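Local coordinates for tartrate dehydrogenase/decarboxylase (Pseudomonas putida, PDB 3FLK), which oxidises tartrate with NAD, converts meso-tartrate to D-glycerate and oxidatively decarboxylates D-malate to pyruvate, using magnesium or manganese and working as a homodimer, at residues A9-D14 with F44-C49; D169-Y174 with P201-R206; S189-N194 with W219-I224. The protein carries 1 engineered substitution. All coordinates share one frame; numbering follows the deposited sequence.

Contact 1 of 3, residues A9-D14 with F44-C49; sequences AAIPGD and FEWASC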
loop_
_atom_site.group_PDB
_atom_site.type_symbol
_atom_site.label_atom_id
_atom_site.label_comp_id
_atom_site.label_asym_id
_atom_site.label_seq_id
_atom_site.Cartn_x
_atom_site.Cartn_y
_atom_site.Cartn_z
ATOM N N ALA A 9 12.111 -21.788 -21.247
ATOM C CA ALA A 9 13.325 -21.146 -20.767
ATOM C C ALA A 9 13.248 -20.988 -19.249
ATOM O O ALA A 9 12.475 -20.173 -18.739
ATOM C CB ALA A 9 13.523 -19.802 -21.447
ATOM N N ALA A 10 14.035 -21.793 -18.538
ATOM C CA ALA A 10 14.086 -21.757 -17.079
ATOM C C ALA A 10 15.226 -20.855 -16.620
ATOM O O ALA A 10 16.391 -21.082 -16.962
ATOM C CB ALA A 10 14.242 -23.165 -16.514
ATOM N N ILE A 11 14.878 -19.818 -15.862
ATOM C CA ILE A 11 15.846 -18.823 -15.409
ATOM C C ILE A 11 15.682 -18.621 -13.901
ATOM O O ILE A 11 14.824 -17.849 -13.469
ATOM C CB ILE A 11 15.686 -17.465 -16.163
ATOM C CG1 ILE A 11 15.644 -17.679 -17.683
ATOM C CG2 ILE A 11 16.810 -16.491 -15.773
ATOM C CD1 ILE A 11 15.362 -16.417 -18.497
ATOM N N PRO A 12 16.493 -19.336 -13.094
ATOM C CA PRO A 12 16.368 -19.257 -11.634
ATOM C C PRO A 12 16.679 -17.872 -11.050
ATOM O O PRO A 12 15.995 -17.431 -10.124
ATOM C CB PRO A 12 17.370 -20.305 -11.128
ATOM C CG PRO A 12 18.316 -20.525 -12.246
ATOM C CD PRO A 12 17.558 -20.266 -13.514
ATOM N N GLY A 13 17.695 -17.202 -11.587
ATOM C CA GLY A 13 18.097 -15.886 -11.097
ATOM C C GLY A 13 18.926 -15.950 -9.827
ATOM O O GLY A 13 19.909 -16.692 -9.759
ATOM N N ASP A 14 18.514 -15.177 -8.822
ATOM C CA ASP A 14 19.255 -15.018 -7.569
ATOM C C ASP A 14 18.560 -15.672 -6.380
ATOM O O ASP A 14 17.358 -15.953 -6.426
ATOM C CB ASP A 14 19.443 -13.528 -7.245
ATOM C CG ASP A 14 20.291 -12.799 -8.271
ATOM O OD1 ASP A 14 21.345 -13.330 -8.673
ATOM O OD2 ASP A 14 19.909 -11.675 -8.661
ATOM N N PHE A 44 19.102 -21.172 -18.029
ATOM C CA PHE A 44 20.013 -20.062 -18.294
ATOM C C PHE A 44 20.557 -19.496 -16.989
ATOM O O PHE A 44 19.808 -19.305 -16.027
ATOM C CB PHE A 44 19.310 -18.968 -19.101
ATOM C CG PHE A 44 18.873 -19.410 -20.470
ATOM C CD1 PHE A 44 19.745 -19.334 -21.551
ATOM C CD2 PHE A 44 17.592 -19.907 -20.680
ATOM C CE1 PHE A 44 19.348 -19.740 -22.819
ATOM C CE2 PHE A 44 17.185 -20.320 -21.946
ATOM C CZ PHE A 44 18.066 -20.235 -23.016
ATOM N N GLU A 45 21.863 -19.232 -16.972
ATOM C CA GLU A 45 22.562 -18.777 -15.770
ATOM C C GLU A 45 22.565 -17.257 -15.630
ATOM O O GLU A 45 22.898 -16.727 -14.568
ATOM C CB GLU A 45 24.003 -19.304 -15.750
ATOM C CG GLU A 45 24.133 -20.822 -15.900
ATOM C CD GLU A 45 23.503 -21.592 -14.753
ATOM O OE1 GLU A 45 23.951 -21.422 -13.598
ATOM O OE2 GLU A 45 22.564 -22.378 -15.009
ATOM N N TRP A 46 22.200 -16.557 -16.702
ATOM C CA TRP A 46 22.147 -15.097 -16.662
ATOM C C TRP A 46 20.854 -14.562 -16.042
ATOM O O TRP A 46 20.070 -15.331 -15.476
ATOM C CB TRP A 46 22.463 -14.459 -18.023
ATOM C CG TRP A 46 21.976 -15.193 -19.239
ATOM C CD1 TRP A 46 22.655 -16.137 -19.953
ATOM C CD2 TRP A 46 20.728 -15.000 -19.915
ATOM N NE1 TRP A 46 21.900 -16.561 -21.020
ATOM C CE2 TRP A 46 20.713 -15.877 -21.022
ATOM C CE3 TRP A 46 19.617 -14.176 -19.688
ATOM C CZ2 TRP A 46 19.630 -15.954 -21.902
ATOM C CZ3 TRP A 46 18.539 -14.255 -20.561
ATOM C CH2 TRP A 46 18.555 -15.140 -21.655
ATOM N N ALA A 47 20.638 -13.249 -16.152
ATOM C CA ALA A 47 19.597 -12.551 -15.388
ATOM C C ALA A 47 19.786 -12.831 -13.892
ATOM O O ALA A 47 18.840 -13.154 -13.163
ATOM C CB ALA A 47 18.191 -12.938 -15.869
ATOM N N SER A 48 21.042 -12.718 -13.465
ATOM C CA SER A 48 21.452 -12.953 -12.087
ATOM C C SER A 48 22.593 -12.005 -11.745
ATOM O O SER A 48 23.292 -11.507 -12.637
ATOM C CB SER A 48 21.901 -14.404 -11.899
ATOM O OG SER A 48 23.131 -14.656 -12.563
ATOM N N CYS A 49 22.777 -11.755 -10.453
ATOM C CA CYS A 49 23.818 -10.846 -9.989
ATOM C C CYS A 49 25.223 -11.441 -10.104
ATOM O O CYS A 49 26.200 -10.701 -10.211
ATOM C CB CYS A 49 23.514 -10.361 -8.571
ATOM S SG CYS A 49 22.064 -9.265 -8.508
HETATM O O HOH W 1 19.608 -17.524 -13.982
HETATM O O HOH W 2 21.204 -18.070 -11.819
#

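Contact 2 of 3, residues D169-Y174 with P201-R206; sequences DRILKY and PYWDKR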
loop_
_atom_site.group_PDB
_atom_site.type_symbol
_atom_site.label_atom_id
_atom_site.label_comp_id
_atom_site.label_asym_id
_atom_site.label_seq_id
_atom_site.Cartn_x
_atom_site.Cartn_y
_atom_site.Cartn_z
ATOM N N ASP A 169 -6.169 1.526 -21.429
ATOM C CA ASP A 169 -7.342 0.854 -21.997
ATOM C C ASP A 169 -7.203 -0.669 -22.043
ATOM O O ASP A 169 -8.143 -1.382 -21.702
ATOM C CB ASP A 169 -7.671 1.398 -23.393
ATOM C CG ASP A 169 -8.400 2.734 -23.347
ATOM O OD1 ASP A 169 -8.639 3.260 -22.239
ATOM O OD2 ASP A 169 -8.742 3.258 -24.430
ATOM N N ARG A 170 -6.032 -1.155 -22.448
ATOM C CA ARG A 170 -5.819 -2.593 -22.621
ATOM C C ARG A 170 -5.794 -3.388 -21.310
ATOM O O ARG A 170 -6.251 -4.530 -21.276
ATOM C CB ARG A 170 -4.586 -2.884 -23.487
ATOM C CG ARG A 170 -3.247 -2.495 -22.880
ATOM C CD ARG A 170 -2.123 -2.783 -23.856
ATOM N NE ARG A 170 -0.813 -2.472 -23.291
ATOM C CZ ARG A 170 0.345 -2.706 -23.901
ATOM N NH1 ARG A 170 0.377 -3.268 -25.106
ATOM N NH2 ARG A 170 1.480 -2.382 -23.296
ATOM N N ILE A 171 -5.273 -2.793 -20.238
ATOM C CA ILE A 171 -5.310 -3.448 -18.926
ATOM C C ILE A 171 -6.732 -3.450 -18.351
ATOM O O ILE A 171 -7.163 -4.442 -17.762
ATOM C CB ILE A 171 -4.256 -2.870 -17.912
ATOM C CG1 ILE A 171 -4.073 -3.811 -16.711
ATOM C CG2 ILE A 171 -4.617 -1.458 -17.451
ATOM C CD1 ILE A 171 -3.350 -5.116 -17.045
ATOM N N LEU A 172 -7.454 -2.347 -18.547
ATOM C CA LEU A 172 -8.841 -2.233 -18.095
ATOM C C LEU A 172 -9.737 -3.209 -18.849
ATOM O O LEU A 172 -10.597 -3.860 -18.248
ATOM C CB LEU A 172 -9.361 -0.799 -18.255
ATOM C CG LEU A 172 -8.790 0.276 -17.321
ATOM C CD1 LEU A 172 -9.215 1.658 -17.788
ATOM C CD2 LEU A 172 -9.184 0.044 -15.861
ATOM N N LYS A 173 -9.522 -3.319 -20.158
ATOM C CA LYS A 173 -10.264 -4.267 -20.986
ATOM C C LYS A 173 -10.053 -5.701 -20.507
ATOM O O LYS A 173 -11.018 -6.448 -20.344
ATOM C CB LYS A 173 -9.887 -4.133 -22.462
ATOM C CG LYS A 173 -10.724 -5.016 -23.385
ATOM C CD LYS A 173 -10.507 -4.673 -24.846
ATOM C CE LYS A 173 -11.415 -5.504 -25.745
ATOM N NZ LYS A 173 -11.040 -6.944 -25.745
ATOM N N TYR A 174 -8.798 -6.075 -20.268
ATOM C CA TYR A 174 -8.493 -7.416 -19.778
ATOM C C TYR A 174 -9.243 -7.717 -18.479
ATOM O O TYR A 174 -9.869 -8.774 -18.352
ATOM C CB TYR A 174 -6.983 -7.622 -19.596
ATOM C CG TYR A 174 -6.601 -9.086 -19.510
ATOM C CD1 TYR A 174 -6.223 -9.795 -20.651
ATOM C CD2 TYR A 174 -6.647 -9.769 -18.293
ATOM C CE1 TYR A 174 -5.881 -11.148 -20.578
ATOM C CE2 TYR A 174 -6.312 -11.121 -18.212
ATOM C CZ TYR A 174 -5.930 -11.801 -19.356
ATOM O OH TYR A 174 -5.591 -13.135 -19.279
ATOM N N PRO A 201 -6.967 10.881 -11.884
ATOM C CA PRO A 201 -8.232 11.298 -12.506
ATOM C C PRO A 201 -8.383 10.759 -13.929
ATOM O O PRO A 201 -9.489 10.420 -14.341
ATOM C CB PRO A 201 -8.127 12.824 -12.516
ATOM C CG PRO A 201 -7.248 13.128 -11.355
ATOM C CD PRO A 201 -6.210 12.046 -11.388
ATOM N N TYR A 202 -7.271 10.664 -14.653
ATOM C CA TYR A 202 -7.268 10.105 -15.999
ATOM C C TYR A 202 -7.578 8.603 -16.008
ATOM O O TYR A 202 -8.376 8.135 -16.824
ATOM C CB TYR A 202 -5.935 10.376 -16.697
ATOM C CG TYR A 202 -5.860 9.769 -18.075
ATOM C CD1 TYR A 202 -6.540 10.347 -19.149
ATOM C CD2 TYR A 202 -5.123 8.607 -18.305
ATOM C CE1 TYR A 202 -6.482 9.784 -20.416
ATOM C CE2 TYR A 202 -5.058 8.038 -19.570
ATOM C CZ TYR A 202 -5.739 8.633 -20.619
ATOM O OH TYR A 202 -5.677 8.072 -21.869
ATOM N N TRP A 203 -6.932 7.861 -15.110
ATOM C CA TRP A 203 -7.198 6.432 -14.922
ATOM C C TRP A 203 -8.683 6.203 -14.626
ATOM O O TRP A 203 -9.306 5.327 -15.225
ATOM C CB TRP A 203 -6.299 5.873 -13.810
ATOM C CG TRP A 203 -6.584 4.450 -13.370
ATOM C CD1 TRP A 203 -7.457 4.053 -12.391
ATOM C CD2 TRP A 203 -5.966 3.255 -13.861
ATOM N NE1 TRP A 203 -7.428 2.687 -12.254
ATOM C CE2 TRP A 203 -6.524 2.170 -13.145
ATOM C CE3 TRP A 203 -5.003 2.991 -14.844
ATOM C CZ2 TRP A 203 -6.154 0.841 -13.382
ATOM C CZ3 TRP A 203 -4.632 1.665 -15.078
ATOM C CH2 TRP A 203 -5.208 0.609 -14.347
ATOM N N ASP A 204 -9.243 7.013 -13.727
ATOM C CA ASP A 204 -10.677 6.980 -13.408
ATOM C C ASP A 204 -11.557 7.244 -14.634
ATOM O O ASP A 204 -12.557 6.555 -14.846
ATOM C CB ASP A 204 -11.013 7.992 -12.308
ATOM C CG ASP A 204 -10.405 7.631 -10.961
ATOM O OD1 ASP A 204 -9.706 6.600 -10.862
ATOM O OD2 ASP A 204 -10.633 8.388 -9.995
ATOM N N LYS A 205 -11.177 8.242 -15.432
ATOM C CA LYS A 205 -11.909 8.601 -16.648
ATOM C C LYS A 205 -11.952 7.437 -17.642
ATOM O O LYS A 205 -13.007 7.132 -18.206
ATOM C CB LYS A 205 -11.283 9.840 -17.296
ATOM C CG LYS A 205 -12.191 10.583 -18.254
ATOM C CD LYS A 205 -11.517 11.852 -18.757
ATOM C CE LYS A 205 -12.456 12.675 -19.626
ATOM N NZ LYS A 205 -11.882 14.022 -19.922
ATOM N N ARG A 206 -10.809 6.785 -17.844
ATOM C CA ARG A 206 -10.736 5.635 -18.746
ATOM C C ARG A 206 -11.470 4.409 -18.191
ATOM O O ARG A 206 -12.018 3.617 -18.957
ATOM C CB ARG A 206 -9.282 5.280 -19.085
ATOM C CG ARG A 206 -8.474 6.380 -19.798
ATOM C CD ARG A 206 -9.228 7.021 -20.971
ATOM N NE ARG A 206 -9.555 6.064 -22.028
ATOM C CZ ARG A 206 -10.463 6.271 -22.980
ATOM N NH1 ARG A 206 -11.157 7.405 -23.017
ATOM N NH2 ARG A 206 -10.687 5.335 -23.893
HETATM O O HOH W 3 -11.220 2.988 -21.408
#

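Contact 3 of 3, residues S189-N194 with W219-I224; sequences SATKSN and WDKQHI. With NAI (1,4-dihydronicotinamide adenine dinucleotide), chain N; OXL (oxalate ion), chain O.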
loop_
_atom_site.group_PDB
_atom_site.type_symbol
_atom_site.label_atom_id
_atom_site.label_comp_id
_atom_site.label_asym_id
_atom_site.label_seq_id
_atom_site.Cartn_x
_atom_site.Cartn_y
_atom_site.Cartn_z
ATOM N N SER A 189 -11.406 -0.963 -9.026
ATOM C CA SER A 189 -10.297 -0.204 -9.582
ATOM C C SER A 189 -9.540 0.506 -8.464
ATOM O O SER A 189 -10.131 1.266 -7.696
ATOM C CB SER A 189 -10.815 0.817 -10.601
ATOM O OG SER A 189 -9.736 1.461 -11.261
ATOM N N ALA A 190 -8.237 0.243 -8.368
ATOM C CA ALA A 190 -7.384 0.955 -7.419
ATOM C C ALA A 190 -7.059 2.339 -7.966
ATOM O O ALA A 190 -6.614 2.475 -9.107
ATOM C CB ALA A 190 -6.102 0.172 -7.143
ATOM N N THR A 191 -7.283 3.362 -7.148
ATOM C CA THR A 191 -7.023 4.739 -7.562
ATOM C C THR A 191 -6.406 5.595 -6.445
ATOM O O THR A 191 -6.247 5.136 -5.316
ATOM C CB THR A 191 -8.310 5.405 -8.154
ATOM O OG1 THR A 191 -7.971 6.650 -8.780
ATOM C CG2 THR A 191 -9.363 5.646 -7.084
ATOM N N LYS A 192 -6.026 6.824 -6.787
ATOM C CA LYS A 192 -5.660 7.847 -5.803
ATOM C C LYS A 192 -5.855 9.214 -6.444
ATOM O O LYS A 192 -4.926 10.021 -6.539
ATOM C CB LYS A 192 -4.225 7.665 -5.281
ATOM C CG LYS A 192 -4.008 8.213 -3.862
ATOM C CD LYS A 192 -5.129 7.764 -2.921
ATOM C CE LYS A 192 -4.820 8.022 -1.459
ATOM N NZ LYS A 192 -5.013 9.443 -1.056
ATOM N N SER A 193 -7.088 9.449 -6.886
ATOM C CA SER A 193 -7.440 10.617 -7.688
ATOM C C SER A 193 -7.636 11.897 -6.879
ATOM O O SER A 193 -8.093 12.905 -7.418
ATOM C CB SER A 193 -8.670 10.319 -8.553
ATOM O OG SER A 193 -9.637 9.568 -7.835
ATOM N N ASN A 194 -7.302 11.860 -5.591
ATOM C CA ASN A 194 -7.210 13.090 -4.812
ATOM C C ASN A 194 -5.780 13.629 -4.760
ATOM O O ASN A 194 -5.540 14.781 -5.118
ATOM C CB ASN A 194 -7.846 12.961 -3.413
ATOM C CG ASN A 194 -7.435 11.692 -2.667
ATOM O OD1 ASN A 194 -6.411 11.073 -2.957
ATOM N ND2 ASN A 194 -8.241 11.314 -1.680
ATOM N N TRP A 219 -18.995 -2.413 -10.918
ATOM C CA TRP A 219 -17.672 -1.821 -10.710
ATOM C C TRP A 219 -17.646 -0.705 -9.670
ATOM O O TRP A 219 -18.602 0.063 -9.535
ATOM C CB TRP A 219 -17.049 -1.359 -12.039
ATOM C CG TRP A 219 -17.457 0.019 -12.485
ATOM C CD1 TRP A 219 -18.618 0.364 -13.120
ATOM C CD2 TRP A 219 -16.704 1.233 -12.336
ATOM N NE1 TRP A 219 -18.636 1.719 -13.369
ATOM C CE2 TRP A 219 -17.474 2.275 -12.900
ATOM C CE3 TRP A 219 -15.455 1.541 -11.777
ATOM C CZ2 TRP A 219 -17.039 3.604 -12.923
ATOM C CZ3 TRP A 219 -15.022 2.866 -11.799
ATOM C CH2 TRP A 219 -15.814 3.880 -12.368
ATOM N N ASP A 220 -16.542 -0.632 -8.932
ATOM C CA ASP A 220 -16.313 0.458 -7.988
ATOM C C ASP A 220 -14.848 0.895 -8.010
ATOM O O ASP A 220 -13.967 0.136 -8.428
ATOM C CB ASP A 220 -16.756 0.066 -6.570
ATOM C CG ASP A 220 -15.818 -0.934 -5.904
ATOM O OD1 ASP A 220 -15.432 -0.699 -4.739
ATOM O OD2 ASP A 220 -15.466 -1.953 -6.531
ATOM N N LYS A 221 -14.599 2.128 -7.584
ATOM C CA LYS A 221 -13.235 2.612 -7.430
ATOM C C LYS A 221 -12.963 2.945 -5.969
ATOM O O LYS A 221 -13.849 3.408 -5.243
ATOM C CB LYS A 221 -12.944 3.804 -8.353
ATOM C CG LYS A 221 -13.722 5.069 -8.042
ATOM C CD LYS A 221 -13.405 6.168 -9.043
ATOM C CE LYS A 221 -13.959 7.497 -8.571
ATOM N NZ LYS A 221 -13.656 8.588 -9.533
ATOM N N GLN A 222 -11.738 2.672 -5.537
ATOM C CA GLN A 222 -11.344 2.904 -4.160
ATOM C C GLN A 222 -9.957 3.514 -4.136
ATOM O O GLN A 222 -9.057 3.052 -4.847
ATOM C CB GLN A 222 -11.370 1.596 -3.359
ATOM C CG GLN A 222 -12.762 0.984 -3.196
ATOM C CD GLN A 222 -12.783 -0.267 -2.336
ATOM O OE1 GLN A 222 -13.613 -1.155 -2.542
ATOM N NE2 GLN A 222 -11.879 -0.343 -1.364
ATOM N N HIS A 223 -9.793 4.566 -3.337
ATOM C CA HIS A 223 -8.476 5.137 -3.109
ATOM C C HIS A 223 -7.589 4.060 -2.487
ATOM O O HIS A 223 -8.058 3.254 -1.682
ATOM C CB HIS A 223 -8.552 6.372 -2.208
ATOM C CG HIS A 223 -9.239 7.545 -2.840
ATOM N ND1 HIS A 223 -8.844 8.081 -4.048
ATOM C CD2 HIS A 223 -10.281 8.300 -2.419
ATOM C CE1 HIS A 223 -9.621 9.107 -4.349
ATOM N NE2 HIS A 223 -10.500 9.263 -3.375
ATOM N N ILE A 224 -6.319 4.050 -2.875
ATOM C CA ILE A 224 -5.394 2.979 -2.497
ATOM C C ILE A 224 -5.267 2.790 -0.981
ATOM O O ILE A 224 -5.163 1.659 -0.511
ATOM C CB ILE A 224 -4.000 3.124 -3.201
ATOM C CG1 ILE A 224 -3.115 1.889 -2.959
ATOM C CG2 ILE A 224 -3.284 4.417 -2.787
ATOM C CD1 ILE A 224 -3.609 0.610 -3.636
HETATM P PA NAI N . -12.918 7.835 3.902
HETATM O O1A NAI N . -11.877 7.876 4.955
HETATM O O2A NAI N . -13.746 9.061 3.927
HETATM O O5B NAI N . -13.866 6.555 4.115
HETATM C C5B NAI N . -13.423 5.240 3.868
HETATM C C4B NAI N . -14.308 4.228 4.594
HETATM O O4B NAI N . -14.100 4.293 5.992
HETATM C C3B NAI N . -15.787 4.487 4.352
HETATM O O3B NAI N . -16.429 3.248 4.159
HETATM C C2B NAI N . -16.264 5.155 5.625
HETATM O O2B NAI N . -17.603 4.844 5.940
HETATM C C1B NAI N . -15.288 4.652 6.678
HETATM N N9A NAI N . -15.008 5.705 7.666
HETATM C C8A NAI N . -14.233 6.823 7.484
HETATM N N7A NAI N . -14.226 7.533 8.632
HETATM C C5A NAI N . -14.979 6.888 9.544
HETATM C C6A NAI N . -15.301 7.179 10.864
HETATM N N6A NAI N . -14.785 8.249 11.465
HETATM N N1A NAI N . -16.112 6.309 11.567
HETATM C C2A NAI N . -16.602 5.165 10.965
HETATM N N3A NAI N . -16.278 4.886 9.649
HETATM C C4A NAI N . -15.477 5.733 8.952
HETATM O O3 NAI N . -12.142 7.637 2.507
HETATM P PN NAI N . -12.789 7.563 1.037
HETATM O O1N NAI N . -14.140 6.963 1.115
HETATM O O2N NAI N . -11.758 6.942 0.180
HETATM O O5D NAI N . -12.893 9.111 0.613
HETATM C C5D NAI N . -14.086 9.855 0.748
HETATM C C4D NAI N . -13.794 11.332 0.495
HETATM O O4D NAI N . -12.935 11.847 1.498
HETATM C C3D NAI N . -13.097 11.568 -0.836
HETATM O O3D NAI N . -13.662 12.715 -1.428
HETATM C C2D NAI N . -11.650 11.827 -0.457
HETATM O O2D NAI N . -11.010 12.668 -1.387
HETATM C C1D NAI N . -11.794 12.460 0.919
HETATM N N1N NAI N . -10.640 12.291 1.829
HETATM C C2N NAI N . -10.209 13.385 2.532
HETATM C C3N NAI N . -9.138 13.284 3.419
HETATM C C7N NAI N . -8.832 14.434 4.334
HETATM O O7N NAI N . -9.793 15.451 4.499
HETATM N N7N NAI N . -7.661 14.473 4.976
HETATM C C4N NAI N . -8.508 12.051 3.592
HETATM C C5N NAI N . -8.955 10.938 2.877
HETATM C C6N NAI N . -10.029 11.068 1.997
HETATM C C1 OXL O . -4.502 11.538 3.375
HETATM C C2 OXL O . -5.201 11.310 2.105
HETATM O O1 OXL O . -4.588 10.662 4.270
HETATM O O2 OXL O . -5.234 12.216 1.239
HETATM O O3 OXL O . -3.838 12.586 3.537
HETATM O O4 OXL O . -5.749 10.198 1.920
HETATM O O HOH W 4 -12.423 10.268 -6.881
#

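Contact 1 of 3, residues A9-D14 with F44-C49
The carboxylate of Asp14 reaches across to Cys49 N, 2.8 Å from its OD1, and takes the amide on the syn lone pair of that oxygen in a nearly straight bond (167° at the hydrogen). Its other oxygen, OD2, accepts from the backbone N of Gly79, so the group is gripped through both oxygens. Asp14 CG lies anti to the carbonyl carbon (chi1 -64°), and this brings OD1 to within 3.4 Å of both Ser48 CA and Ser48 CB. Cys49 opens helix 49-55, and the carboxylate thus faces the amide-rich end of that helix, where the helix dipole would probably favour its negative charge. Ser48, the N-cap, contributes too: its OG donates to Glu45 O and weakly caps the N of Tyr51. With an alanine here instead of Asp14, the amides of Cys49 and Gly79 would probably lose the acceptor they share, and the start of the helix could shift. The setting is a beta-alpha-beta unit of strand 6-13, helix 17-35 and the parallel edge strand 39-43, whose following loop folds back along the end of strand 6-13. Where the loop begins, Phe44 N donates to Ala10 O at 2.9 Å, prolonging the pairing of the two strands. Beside this bond the Phe44 ring meets Ala9, its CE2 3.7 Å from Ala9 CB. Ile11 fills the inner turn of the loop: CG2 rests on Ala47 CB at 3.8 Å, while CD1 approaches Trp46 CZ3 obliquely, at 4.4 Å. One face of that indole carries Phe44 CB. The chains stay close at Gly13, whose CA makes a CH...O contact with Ala47 O at 3.5 Å. A water accepts from Gly13 N and lies 2.7 Å from both Phe44 O and Trp46 O, with more acceptors near it than protons.

Contact 2 of 3, residues D169-Y174 with P201-R206
Leu172 lays its CD2 over one face of the Trp203 indole, 4.0 Å above the plane and offset toward the rim, while Ile171 CG2 comes obliquely to the benzo end, 3.8 Å from Trp203 CH2. Asp204 OD1 lies in plane at the edge of the same indole. Trp203 CG stands anti to the backbone N (chi1 172°), which swings the ring across to the Ile171 and Leu172 side chains. A second flat group, the Tyr202 ring, bears Arg206 CG on one face. The third is the guanidinium of Arg206, which holds Asp169 side-on: NE donates to OD1 of Asp169 at 3.0 Å and NH2 to its OD2 at 2.9 Å, each oxygen using its syn lone pair. OD1 lies in the guanidinium plane and OD2 tilts somewhat out of it, in keeping with the 33° between the two planes. Bends at chi2 and chi3 curl the arginine past the Tyr202 ring to Asp169 for this two-point grip, a small instance of how a charged pair can close the flank of an apolar interface. A water donates both to Asp169 OD1 and to Arg206 O, tying the carboxylate to the backbone as well. Arg165 brings a like charge close to Arg206, which Asp169 would probably help to offset. Between salt bridge and indole sits Leu172 CD1, 3.6 Å from Arg206 C. The helix segments cross at -49°, their axes 10.8 Å apart at closest approach. Helix 165-181 has Ile171 turned to strand 105-111, and helix 199-211 follows strand 186-191, to which Trp203 NE1 is hydrogen-bonded through Ser189 OG; beyond Tyr202 begins the second subunit, where Glu155 takes up its hydroxyl.

Contact 3 of 3, residues S189-N194 with W219-I224
From its CB, Lys192 crosses the side chains of His223 and Ile224, at the start of helix 224-233, at about a right angle: CG passes Ile224 CG2 at 4.0 Å, CD touches both His223 CB and that same methyl, and CE carries the chain on toward the bound oxalate. Bends at chi2 (47°) and chi4 (78°) bring NZ to its partners, and it donates to oxalate O4 at 3.2 Å and to Asn194 OD1 at 2.9 Å. NZ also forms a salt bridge with Asp249 of the second subunit. The other end of the Asn194 amide, ND2, donates to O2D of NADH, 3.1 Å away, in a nearly straight bond. This amide is stacked nearly parallel to the His223 imidazole (12° apart), ND2 lying 3.5 Å above the ring. At the ring's edge lies NADH O2N, and NE2 is hydrogen-bonded to Asp86 of the second subunit. Behind these groups, strands 186-191 and 218-223 pair in parallel, with Ser189 opposite Lys221 and Ala190 opposite Gln222, as neighbours in a beta-alpha-beta unit. The loop following strand 186-191 thus delivers an ammonium to the oxalate, which Arg98, Arg108 and Arg134 of the second subunit also bind, and an amide to the cofactor: an active site shared between two subunits.

Overall arrangement
All three contacts are largely buried, yet serve different parts of one subunit. Contacts 1 and 3 lie toward opposite ends of one mixed sheet, centres 36 Å apart: contact 3 includes the outermost strand 218-223, while contact 1 pairs strand 6-13 with the loop leaving the other outermost strand, 39-43. Contact 1 mixes backbone bonds with a capped helix start; contact 3 turns polar where its strands end, at the ligands. Contact 2 is helix on helix, apolar within and ionic at its flank. In it Asp204 probably hydrogen-bonds Thr191 and Ser193 of contact 3 and is salt-bridged to Lys221 at that contact's exposed side. Contacts 2 and 3 touch the second subunit; contact 1 meets no other chain.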